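Local structure of cytidine deaminase (Mycobacterium tuberculosis, 4WIG) at residues M8-A13 and A77-H82; A31-D36 and G71-L76; A57-V62 and R93-E98; V85-G90 and I106-R111. The protein catalyses the zinc-dependent hydrolytic deamination of cytidine and 2'-deoxycytidine to uridine and 2'-deoxyuridine, working as a homotetramer in pyrimidine salvage. The protein carries 1 engineered substitution. One frame throughout, in Å; residues are numbered along the deposited sequence. Where two conformers were deposited one is given.

Contact 1 of 4, residues M8-A13 and A77-H82; sequences MLRGNA and ACVDGH
Val79, on the strand of 77-82, packs against Ala13 of helix segment 8-13, CG2 to CB at 3.8 Å. The same CG2 branch pushes up against the helix backbone, 3.6 Å from Ala13 C. The other methyl of Val79, CG1, stands anti to its own carbonyl carbon (chi1 -58°) and meets Arg10 CG at 3.9 Å, the two side chains crossing at about a right angle. Two residues earlier on the strand, Ala77 points its CB into the helix, 3.9 Å from Arg10 N and 4.1 Å from Leu9 CB. Small side chains at Ala13 and Ala77 let the axes approach to 7.3 Å, with the helix running across the strand at 44°. This is the packing of the N-terminal helix 6-17 on one face of the central sheet of the cytidine deaminase fold, while Cys78 turns its side chain away, toward the other face. Ala77 O lies against Ala13 CB at 3.5 Å, a van der Waals contact. The guanidinium group of Arg10 looks elsewhere, its chain bending at chi3 so that NE forms a salt bridge with Asp107 OD2.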
loop_
_atom_site.group_PDB
_atom_site.type_symbol
_atom_site.label_atom_id
_atom_site.label_comp_id
_atom_site.label_asym_id
_atom_site.label_seq_id
_atom_site.Cartn_x
_atom_site.Cartn_y
_atom_site.Cartn_z
ATOM N N MET A 8 -3.806 22.551 20.886
ATOM C CA MET A 8 -4.468 21.327 21.322
ATOM C C MET A 8 -4.260 20.164 20.343
ATOM O O MET A 8 -3.982 19.046 20.758
ATOM C CB MET A 8 -5.966 21.586 21.536
ATOM C CG MET A 8 -6.792 20.355 21.895
ATOM S SD MET A 8 -7.326 19.331 20.500
ATOM C CE MET A 8 -8.405 20.449 19.604
ATOM N N LEU A 9 -4.397 20.421 19.045
ATOM C CA LEU A 9 -4.250 19.356 18.050
ATOM C C LEU A 9 -2.820 18.852 17.983
ATOM O O LEU A 9 -2.572 17.654 17.936
ATOM C CB LEU A 9 -4.673 19.830 16.666
ATOM C CG LEU A 9 -6.149 19.746 16.352
ATOM C CD1 LEU A 9 -6.339 20.231 14.919
ATOM C CD2 LEU A 9 -6.657 18.317 16.533
ATOM N N ARG A 10 -1.888 19.792 17.985
ATOM C CA ARG A 10 -0.472 19.471 17.975
ATOM C C ARG A 10 -0.096 18.664 19.223
ATOM O O ARG A 10 0.682 17.714 19.152
ATOM C CB ARG A 10 0.343 20.763 17.866
ATOM C CG ARG A 10 1.616 20.638 17.059
ATOM C CD ARG A 10 2.386 21.959 17.010
ATOM N NE ARG A 10 2.061 22.774 15.839
ATOM C CZ ARG A 10 2.683 23.908 15.524
ATOM N NH1 ARG A 10 3.654 24.385 16.297
ATOM N NH2 ARG A 10 2.336 24.572 14.428
ATOM N N GLY A 11 -0.678 19.017 20.361
ATOM C CA GLY A 11 -0.417 18.300 21.606
ATOM C C GLY A 11 -0.913 16.869 21.574
ATOM O O GLY A 11 -0.218 15.945 21.996
ATOM N N ASN A 12 -2.125 16.682 21.059
ATOM C CA ASN A 12 -2.694 15.357 20.931
ATOM C C ASN A 12 -1.916 14.517 19.905
ATOM O O ASN A 12 -1.772 13.297 20.071
ATOM C CB ASN A 12 -4.190 15.436 20.563
ATOM C CG ASN A 12 -5.073 15.744 21.761
ATOM O OD1 ASN A 12 -5.318 16.907 22.102
ATOM N ND2 ASN A 12 -5.550 14.718 22.405
ATOM N N ALA A 13 -1.420 15.161 18.849
ATOM C CA ALA A 13 -0.591 14.483 17.858
ATOM C C ALA A 13 0.709 13.986 18.514
ATOM O O ALA A 13 1.130 12.853 18.296
ATOM C CB ALA A 13 -0.282 15.396 16.698
ATOM N N ALA A 77 -3.134 17.845 12.577
ATOM C CA ALA A 77 -1.717 18.083 12.865
ATOM C C ALA A 77 -0.972 16.749 12.860
ATOM O O ALA A 77 -1.469 15.761 13.391
ATOM C CB ALA A 77 -1.536 18.773 14.223
ATOM N N CYS A 78 0.211 16.739 12.256
ATOM C CA CYS A 78 1.083 15.562 12.210
ATOM C C CYS A 78 2.454 15.971 12.727
ATOM O O CYS A 78 3.004 16.965 12.287
ATOM C CB CYS A 78 1.222 15.083 10.774
ATOM S SG CYS A 78 2.147 13.550 10.572
ATOM N N VAL A 79 2.994 15.208 13.661
ATOM C CA VAL A 79 4.280 15.523 14.264
ATOM C C VAL A 79 5.156 14.286 14.354
ATOM O O VAL A 79 4.666 13.157 14.358
ATOM C CB VAL A 79 4.118 16.145 15.678
ATOM C CG1 VAL A 79 3.265 17.420 15.605
ATOM C CG2 VAL A 79 3.508 15.128 16.637
ATOM N N ASP A 80 6.459 14.510 14.439
ATOM C CA ASP A 80 7.407 13.431 14.666
ATOM C C ASP A 80 7.595 13.169 16.181
ATOM O O ASP A 80 6.910 13.781 16.997
ATOM C CB ASP A 80 8.710 13.728 13.943
ATOM C CG ASP A 80 9.547 14.824 14.606
ATOM O OD1 ASP A 80 9.222 15.307 15.717
ATOM O OD2 ASP A 80 10.540 15.212 13.965
ATOM N N GLY A 81 8.503 12.252 16.531
ATOM C CA GLY A 81 8.747 11.865 17.926
ATOM C C GLY A 81 9.227 13.010 18.804
ATOM O O GLY A 81 9.068 12.967 20.018
ATOM N N HIS A 82 9.800 14.035 18.179
ATOM C CA HIS A 82 10.287 15.227 18.874
ATOM C C HIS A 82 9.241 16.353 18.923
ATOM O O HIS A 82 9.512 17.448 19.424
ATOM C CB HIS A 82 11.575 15.692 18.173
ATOM C CG HIS A 82 12.762 14.824 18.460
ATOM N ND1 HIS A 82 13.954 15.328 18.932
ATOM C CD2 HIS A 82 12.929 13.481 18.385
ATOM C CE1 HIS A 82 14.808 14.340 19.120
ATOM N NE2 HIS A 82 14.209 13.207 18.808
#

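Contact 2 of 4, residues A31-D36 and G71-L76; sequences AAALVD and GRLLAL
Two rows of side chains leave opposite faces of the antiparallel pair formed by Ala33 and its neighbours with Leu73-Leu76. On one face the methyl of Ala33 sits between two leucine ends, 3.9 Å from Leu73 CD2 and 4.1 Å from Leu76 CD1. Val35 lies on the same face. Helix 57-67 and helix 90-100 cover the row through Val61, Leu65 and Leu96. On the other face Leu34 stands beside both Leu74 and Ala75, because the register slips by one residue: a classic beta bulge. The backbone of Leu34 spans the two bulged residues, Leu34 N bonding to Ala75 O while Leu34 O accepts from Leu74 N at 2.8 Å, almost straight at 173°. Beyond it, Asp36 N donates to Arg72 O at 2.9 Å. The carboxylate of Asp36, swung between its backbone N and carbonyl carbon (chi1 61°), comes back over Arg72, where OD2 takes a weak bond from Arg72 N at 3.3 Å. Arg72 bends at chi2 and chi3 and carries its guanidinium away; Asp36 OD1 remains 6.0 Å from Arg72 NE. Asp36 therefore meets the adjoining strand end through backbone N-H groups and not by a salt bridge. Main-chain bonds run along the whole pair, with aliphatic packing added on the face of Ala33, Val35, Leu73 and Leu76, whereas the carboxylate contributes one weak bond at the exposed end.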
loop_
_atom_site.group_PDB
_atom_site.type_symbol
_atom_site.label_atom_id
_atom_site.label_comp_id
_atom_site.label_asym_id
_atom_site.label_seq_id
_atom_site.Cartn_x
_atom_site.Cartn_y
_atom_site.Cartn_z
ATOM N N ALA A 31 -0.542 11.673 14.759
ATOM C CA ALA A 31 -1.415 12.640 14.150
ATOM C C ALA A 31 -2.713 12.750 14.920
ATOM O O ALA A 31 -3.135 11.803 15.573
ATOM C CB ALA A 31 -1.673 12.276 12.695
ATOM N N ALA A 32 -3.327 13.921 14.844
ATOM C CA ALA A 32 -4.607 14.162 15.488
ATOM C C ALA A 32 -5.434 15.076 14.605
ATOM O O ALA A 32 -4.902 16.003 13.986
ATOM C CB ALA A 32 -4.404 14.794 16.852
ATOM N N ALA A 33 -6.733 14.807 14.545
ATOM C CA ALA A 33 -7.627 15.564 13.692
ATOM C C ALA A 33 -8.914 15.906 14.412
ATOM O O ALA A 33 -9.443 15.101 15.199
ATOM C CB ALA A 33 -7.929 14.793 12.410
ATOM N N LEU A 34 -9.378 17.124 14.148
ATOM C CA LEU A 34 -10.679 17.596 14.578
ATOM C C LEU A 34 -11.711 17.156 13.545
ATOM O O LEU A 34 -11.575 17.442 12.345
ATOM C CB LEU A 34 -10.681 19.110 14.651
ATOM C CG LEU A 34 -11.968 19.811 15.068
ATOM C CD1 LEU A 34 -12.294 19.513 16.521
ATOM C CD2 LEU A 34 -11.823 21.304 14.820
ATOM N N VAL A 35 -12.739 16.486 14.042
ATOM C CA VAL A 35 -13.849 16.003 13.223
ATOM C C VAL A 35 -14.968 17.040 13.271
ATOM O O VAL A 35 -15.014 17.864 14.196
ATOM C CB VAL A 35 -14.331 14.631 13.731
ATOM C CG1 VAL A 35 -15.353 14.022 12.776
ATOM C CG2 VAL A 35 -13.140 13.694 13.913
ATOM N N ASP A 36 -15.840 17.042 12.261
ATOM C CA ASP A 36 -16.922 18.040 12.208
ATOM C C ASP A 36 -18.007 17.983 13.290
ATOM O O ASP A 36 -18.848 18.886 13.351
ATOM C CB ASP A 36 -17.572 18.056 10.817
ATOM C CG ASP A 36 -18.198 16.729 10.427
ATOM O OD1 ASP A 36 -18.820 16.690 9.349
ATOM O OD2 ASP A 36 -18.064 15.723 11.148
ATOM N N GLY A 71 -17.825 10.815 9.695
ATOM C CA GLY A 71 -17.873 12.264 9.586
ATOM C C GLY A 71 -16.785 12.786 8.669
ATOM O O GLY A 71 -16.209 12.038 7.880
ATOM N N ARG A 72 -16.530 14.086 8.773
ATOM C CA ARG A 72 -15.559 14.781 7.943
ATOM C C ARG A 72 -14.463 15.390 8.812
ATOM O O ARG A 72 -14.739 15.873 9.906
ATOM C CB ARG A 72 -16.245 15.908 7.158
ATOM C CG ARG A 72 -17.309 15.437 6.172
ATOM C CD ARG A 72 -16.694 14.890 4.890
ATOM N NE ARG A 72 -16.098 15.945 4.069
ATOM C CZ ARG A 72 -15.411 15.727 2.944
ATOM N NH1 ARG A 72 -15.222 14.489 2.496
ATOM N NH2 ARG A 72 -14.904 16.756 2.266
ATOM N N LEU A 73 -13.224 15.376 8.318
ATOM C CA LEU A 73 -12.102 16.011 9.024
ATOM C C LEU A 73 -12.050 17.491 8.677
ATOM O O LEU A 73 -12.171 17.849 7.506
ATOM C CB LEU A 73 -10.777 15.353 8.637
ATOM C CG LEU A 73 -10.679 13.843 8.857
ATOM C CD1 LEU A 73 -9.320 13.356 8.387
ATOM C CD2 LEU A 73 -10.925 13.467 10.309
ATOM N N LEU A 74 -11.864 18.336 9.695
ATOM C CA LEU A 74 -11.737 19.788 9.525
ATOM C C LEU A 74 -10.296 20.292 9.608
ATOM O O LEU A 74 -9.927 21.269 8.946
ATOM C CB LEU A 74 -12.568 20.507 10.586
ATOM C CG LEU A 74 -14.076 20.239 10.543
ATOM C CD1 LEU A 74 -14.794 21.100 11.568
ATOM C CD2 LEU A 74 -14.654 20.471 9.155
ATOM N N ALA A 75 -9.494 19.626 10.430
ATOM C CA ALA A 75 -8.132 20.049 10.708
ATOM C C ALA A 75 -7.332 18.856 11.203
ATOM O O ALA A 75 -7.869 18.028 11.933
ATOM C CB ALA A 75 -8.141 21.152 11.752
ATOM N N LEU A 76 -6.073 18.774 10.781
ATOM C CA LEU A 76 -5.155 17.743 11.187
ATOM C C LEU A 76 -3.746 18.311 11.486
ATOM O O LEU A 76 -3.228 19.129 10.740
ATOM C CB LEU A 76 -5.066 16.670 10.084
ATOM C CG LEU A 76 -4.162 15.478 10.385
ATOM C CD1 LEU A 76 -4.756 14.182 9.859
ATOM C CD2 LEU A 76 -2.764 15.677 9.822
#

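Contact 3 of 4, residues A57-V62 and R93-E98; sequences AECAVV and RQVLLE
Val95 fits both of its methyls against helix segment 57-62. CG2 reaches the sulfur of Cys59, 4.0 Å from SG, while CG1, anti to the backbone N (chi1 173°), lies 3.9 Å from Val62 CG2. Next along the chain, Leu96 leaves its helix on a flanking line, and with CD1 anti to CA (chi2 170°) its branched end reaches segment 57-62. CD2 touches the same Val62 CG2 at 4.0 Å, placing that methyl between Val95 and Leu96, and CD1 rests 4.1 Å from Glu58 CB. Of the Glu58 side chain, CB does the touching; the chain bends at chi2 and takes the carboxylate off toward the zinc site. Leu96 also reaches Leu73 and Leu76 of the sheet beneath. At the end of the segment, the Glu98 carboxylate hydrogen-bonds to Tyr21 and Tyr24 of a neighbouring subunit. The helices run nearly parallel, 20° apart with axes 9.5 Å from each other, and all five touching residues are buried. Side by side on one face of the sheet, they form the zinc-binding core of the cytidine deaminase fold: Cys56 and Cys89, just ahead of the helices, and Cys92, in the second helix's first turn, bind the metal, and Glu58 is, by similarity, the proton donor.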
loop_
_atom_site.group_PDB
_atom_site.type_symbol
_atom_site.label_atom_id
_atom_site.label_comp_id
_atom_site.label_asym_id
_atom_site.label_seq_id
_atom_site.Cartn_x
_atom_site.Cartn_y
_atom_site.Cartn_z
ATOM N N ALA A 57 0.544 7.388 10.265
ATOM C CA ALA A 57 -0.281 7.979 11.321
ATOM C C ALA A 57 -1.581 8.578 10.795
ATOM O O ALA A 57 -2.635 8.432 11.406
ATOM C CB ALA A 57 0.520 9.055 12.063
ATOM N N GLU A 58 -1.481 9.294 9.679
ATOM C CA GLU A 58 -2.615 9.982 9.102
ATOM C C GLU A 58 -3.667 8.987 8.612
ATOM O O GLU A 58 -4.865 9.241 8.765
ATOM C CB GLU A 58 -2.175 10.916 7.974
ATOM C CG GLU A 58 -1.065 11.881 8.370
ATOM C CD GLU A 58 0.328 11.347 8.072
ATOM O OE1 GLU A 58 0.719 10.299 8.636
ATOM O OE2 GLU A 58 1.053 11.984 7.281
ATOM N N CYS A 59 -3.226 7.858 8.056
ATOM C CA CYS A 59 -4.147 6.774 7.714
ATOM C C CYS A 59 -4.793 6.175 8.954
ATOM O O CYS A 59 -5.973 5.855 8.930
ATOM C CB CYS A 59 -3.454 5.676 6.911
ATOM S SG CYS A 59 -3.030 6.233 5.245
ATOM N N ALA A 60 -4.015 6.026 10.027
ATOM C CA ALA A 60 -4.556 5.572 11.307
ATOM C C ALA A 60 -5.658 6.530 11.818
ATOM O O ALA A 60 -6.667 6.081 12.355
ATOM C CB ALA A 60 -3.445 5.416 12.342
ATOM N N VAL A 61 -5.462 7.841 11.639
ATOM C CA VAL A 61 -6.500 8.827 11.964
ATOM C C VAL A 61 -7.818 8.568 11.221
ATOM O O VAL A 61 -8.907 8.650 11.809
ATOM C CB VAL A 61 -6.006 10.268 11.683
ATOM C CG1 VAL A 61 -7.152 11.263 11.640
ATOM C CG2 VAL A 61 -4.982 10.679 12.734
ATOM N N VAL A 62 -7.712 8.245 9.937
ATOM C CA VAL A 62 -8.865 7.971 9.104
ATOM C C VAL A 62 -9.552 6.672 9.530
ATOM O O VAL A 62 -10.765 6.613 9.555
ATOM C CB VAL A 62 -8.471 7.932 7.612
ATOM C CG1 VAL A 62 -9.567 7.310 6.754
ATOM C CG2 VAL A 62 -8.131 9.340 7.150
ATOM N N ARG A 93 -1.854 12.469 1.802
ATOM C CA ARG A 93 -2.587 13.609 1.236
ATOM C C ARG A 93 -3.821 13.123 0.458
ATOM O O ARG A 93 -4.904 13.682 0.605
ATOM C CB ARG A 93 -1.679 14.480 0.370
ATOM C CG ARG A 93 -0.648 15.230 1.196
ATOM C CD ARG A 93 0.252 16.146 0.377
ATOM N NE ARG A 93 1.465 16.451 1.129
ATOM C CZ ARG A 93 2.369 17.377 0.806
ATOM N NH1 ARG A 93 2.221 18.137 -0.261
ATOM N NH2 ARG A 93 3.430 17.532 1.575
ATOM N N GLN A 94 -3.671 12.042 -0.310
ATOM C CA GLN A 94 -4.803 11.507 -1.083
ATOM C C GLN A 94 -5.852 10.915 -0.146
ATOM O O GLN A 94 -7.040 11.201 -0.293
ATOM C CB GLN A 94 -4.350 10.459 -2.111
ATOM C CG GLN A 94 -5.439 10.084 -3.115
ATOM C CD GLN A 94 -5.638 11.109 -4.232
ATOM O OE1 GLN A 94 -4.675 11.577 -4.854
ATOM N NE2 GLN A 94 -6.893 11.437 -4.511
ATOM N N VAL A 95 -5.415 10.119 0.833
ATOM C CA VAL A 95 -6.338 9.516 1.783
ATOM C C VAL A 95 -7.112 10.594 2.563
ATOM O O VAL A 95 -8.335 10.522 2.677
ATOM C CB VAL A 95 -5.622 8.530 2.742
ATOM C CG1 VAL A 95 -6.565 8.049 3.836
ATOM C CG2 VAL A 95 -5.079 7.331 1.970
ATOM N N LEU A 96 -6.409 11.601 3.079
ATOM C CA LEU A 96 -7.062 12.662 3.864
ATOM C C LEU A 96 -8.066 13.461 3.009
ATOM O O LEU A 96 -9.123 13.885 3.500
ATOM C CB LEU A 96 -6.018 13.594 4.478
ATOM C CG LEU A 96 -5.177 13.024 5.635
ATOM C CD1 LEU A 96 -4.021 13.960 5.989
ATOM C CD2 LEU A 96 -6.066 12.767 6.827
ATOM N N LEU A 97 -7.753 13.641 1.728
ATOM C CA LEU A 97 -8.628 14.389 0.823
ATOM C C LEU A 97 -10.018 13.762 0.702
ATOM O O LEU A 97 -11.027 14.467 0.599
ATOM C CB LEU A 97 -7.985 14.504 -0.561
ATOM C CG LEU A 97 -8.669 15.482 -1.515
ATOM C CD1 LEU A 97 -8.326 16.917 -1.143
ATOM C CD2 LEU A 97 -8.283 15.177 -2.947
ATOM N N GLU A 98 -10.053 12.431 0.726
ATOM C CA GLU A 98 -11.298 11.668 0.669
ATOM C C GLU A 98 -12.224 12.004 1.835
ATOM O O GLU A 98 -13.452 11.907 1.710
ATOM C CB GLU A 98 -10.963 10.175 0.702
ATOM C CG GLU A 98 -12.118 9.228 0.462
ATOM C CD GLU A 98 -12.477 9.079 -1.007
ATOM O OE1 GLU A 98 -13.680 8.966 -1.294
ATOM O OE2 GLU A 98 -11.571 9.075 -1.871
#

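Contact 4 of 4, residues V85-G90 and I106-R111; sequences VLMPCG and IDHPVR. With ZN (zinc ion), chain C.
Met87 sets its sulfur at the edge of the His108 imidazole, with SD in the plane of the ring and 3.7 Å from ND1. The sulfur is 4.8 Å from the ring centroid, a sulfur-aromatic contact. Bends at chi2 and chi3 fold the methyl back, bringing CE close to Asp107 O and to within 3.5 Å of His108 ND1. His108 ND1, buried here, has no hydrogen-bonding partner in the model. Pro109 CD lies over one face of the ring, toward its rim. Val85 packs next to this group: its CG1, anti to the backbone N (chi1 177°), lies 3.5 Å from Asp107 O and 4.0 Å from Pro109 CD. Farther along, Pro88 CD meets Ile106 CG2 at 3.8 Å, the two side chains slanting across each other. The polar link is a water 2.8 Å from Leu86 O and 2.9 Å from Asp107 O, within hydrogen-bonding reach of both carbonyls, which could not bond each other. Asp107 OD1 accepts the N-H of the next residue, His108, on its anti side and 35° out of the carboxylate plane, and OD2 pairs with Arg10, so both oxygens are engaged. Past the contact, Cys89 turns its SG onto the zinc ion, and a second water, itself bound to the metal, accepts a bond from Cys89 N. Cys56 and Cys92 complete the metal's ligands. Cys89 is also the N-cap of helix 90-100, its SG capping a backbone N there. The loop thus leads from the packing against 106-111 into the Pro-Cys-Gly-Arg-Cys zinc motif of the cytidine deaminase family.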
loop_
_atom_site.group_PDB
_atom_site.type_symbol
_atom_site.label_atom_id
_atom_site.label_comp_id
_atom_site.label_asym_id
_atom_site.label_seq_id
_atom_site.Cartn_x
_atom_site.Cartn_y
_atom_site.Cartn_z
ATOM N N VAL A 85 6.512 19.538 13.487
ATOM C CA VAL A 85 5.386 19.389 12.562
ATOM C C VAL A 85 5.893 18.797 11.251
ATOM O O VAL A 85 6.908 19.245 10.706
ATOM C CB VAL A 85 4.640 20.725 12.314
ATOM C CG1 VAL A 85 3.514 20.545 11.293
ATOM C CG2 VAL A 85 4.058 21.251 13.608
ATOM N N LEU A 86 5.189 17.770 10.775
ATOM C CA LEU A 86 5.515 17.090 9.521
ATOM C C LEU A 86 4.425 17.347 8.490
ATOM O O LEU A 86 3.244 17.443 8.833
ATOM C CB LEU A 86 5.623 15.586 9.745
ATOM C CG LEU A 86 6.718 15.026 10.652
ATOM C CD1 LEU A 86 6.569 13.511 10.750
ATOM C CD2 LEU A 86 8.101 15.390 10.131
ATOM N N MET A 87 4.827 17.454 7.228
ATOM C CA MET A 87 3.872 17.465 6.127
ATOM C C MET A 87 3.553 16.011 5.785
ATOM O O MET A 87 4.465 15.174 5.747
ATOM C CB MET A 87 4.452 18.154 4.895
ATOM C CG MET A 87 4.613 19.662 4.964
ATOM S SD MET A 87 3.064 20.523 5.261
ATOM C CE MET A 87 3.238 20.715 7.026
ATOM N N PRO A 88 2.268 15.696 5.544
ATOM C CA PRO A 88 1.945 14.310 5.185
ATOM C C PRO A 88 2.560 13.867 3.877
ATOM O O PRO A 88 2.787 14.689 2.986
ATOM C CB PRO A 88 0.423 14.323 5.056
ATOM C CG PRO A 88 -0.010 15.397 5.977
ATOM C CD PRO A 88 1.065 16.442 5.961
ATOM N N CYS A 89 2.828 12.571 3.760
ATOM C CA CYS A 89 3.330 12.020 2.518
ATOM C C CYS A 89 2.197 12.049 1.513
ATOM O O CYS A 89 1.042 12.230 1.884
ATOM C CB CYS A 89 3.863 10.594 2.704
ATOM S SG CYS A 89 2.659 9.249 2.770
ATOM N N GLY A 90 2.547 11.887 0.244
ATOM C CA GLY A 90 1.575 12.008 -0.852
ATOM C C GLY A 90 0.393 11.069 -0.716
ATOM O O GLY A 90 -0.731 11.439 -1.040
ATOM N N ILE A 106 -4.148 21.609 7.321
ATOM C CA ILE A 106 -3.027 20.797 7.732
ATOM C C ILE A 106 -2.003 21.668 8.462
ATOM O O ILE A 106 -1.498 22.629 7.900
ATOM C CB ILE A 106 -2.353 20.163 6.490
ATOM C CG1 ILE A 106 -3.382 19.372 5.637
ATOM C CG2 ILE A 106 -1.162 19.317 6.907
ATOM C CD1 ILE A 106 -4.033 18.221 6.356
ATOM N N ASP A 107 -1.704 21.343 9.715
ATOM C CA ASP A 107 -0.743 22.119 10.497
ATOM C C ASP A 107 0.603 22.209 9.789
ATOM O O ASP A 107 1.000 21.308 9.044
ATOM C CB ASP A 107 -0.514 21.480 11.882
ATOM C CG ASP A 107 -0.164 22.502 12.955
ATOM O OD1 ASP A 107 0.023 23.701 12.640
ATOM O OD2 ASP A 107 -0.080 22.098 14.130
ATOM N N HIS A 108 1.298 23.307 10.040
ATOM C CA HIS A 108 2.553 23.604 9.383
ATOM C C HIS A 108 3.310 24.526 10.353
ATOM O O HIS A 108 2.680 25.285 11.079
ATOM C CB HIS A 108 2.257 24.263 8.031
ATOM C CG HIS A 108 3.473 24.708 7.282
ATOM N ND1 HIS A 108 4.022 23.985 6.248
ATOM C CD2 HIS A 108 4.244 25.809 7.417
ATOM C CE1 HIS A 108 5.087 24.614 5.786
ATOM N NE2 HIS A 108 5.243 25.725 6.480
ATOM N N PRO A 109 4.655 24.442 10.397
ATOM C CA PRO A 109 5.386 25.258 11.386
ATOM C C PRO A 109 5.169 26.774 11.277
ATOM O O PRO A 109 5.263 27.482 12.277
ATOM C CB PRO A 109 6.858 24.926 11.104
ATOM C CG PRO A 109 6.847 23.632 10.379
ATOM C CD PRO A 109 5.557 23.581 9.611
ATOM N N VAL A 110 4.910 27.258 10.065
ATOM C CA VAL A 110 4.727 28.687 9.789
ATOM C C VAL A 110 3.247 29.064 9.814
ATOM O O VAL A 110 2.831 29.905 10.600
ATOM C CB VAL A 110 5.338 29.076 8.421
ATOM C CG1 VAL A 110 5.128 30.561 8.131
ATOM C CG2 VAL A 110 6.820 28.728 8.376
ATOM N N ARG A 111 2.460 28.446 8.942
ATOM C CA ARG A 111 1.022 28.701 8.903
ATOM C C ARG A 111 0.326 27.482 8.324
ATOM O O ARG A 111 0.732 26.995 7.267
ATOM C CB ARG A 111 0.710 29.936 8.047
ATOM C CG ARG A 111 -0.780 30.257 7.888
ATOM C CD ARG A 111 -1.002 31.487 7.009
ATOM N NE ARG A 111 -2.399 31.648 6.582
ATOM C CZ ARG A 111 -3.379 32.102 7.359
ATOM N NH1 ARG A 111 -3.133 32.445 8.618
ATOM N NH2 ARG A 111 -4.618 32.217 6.877
HETATM ZN ZN ZN C . 1.861 8.986 4.918
HETATM O O HOH W 1 0.945 18.585 9.978
HETATM O O HOH W 2 2.615 10.469 5.896
#

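Strand 73-80 runs through the set: contact 2 uses its first half, against strand 29-35, and contact 1 its second, beneath helix 6-17. Along the chain contact 2 is nested within contact 1, and contact 3 crosses both, its helices 57-67 and 90-100 flanking strand 73-80 in sequence. Contact 4 follows contacts 1 and 2 in series and crosses contact 3. Centres lie 10 to 15 Å apart, and every pair touches. Helix 6-17 covers one face of the sheet and the contact 3 helices the other, making a three-layered core. Contacts 3 and 4 meet where Glu58 nears Pro88, beside the zinc, and both reach a neighbouring subunit, so the catalytic site lies close to the tetramer interface.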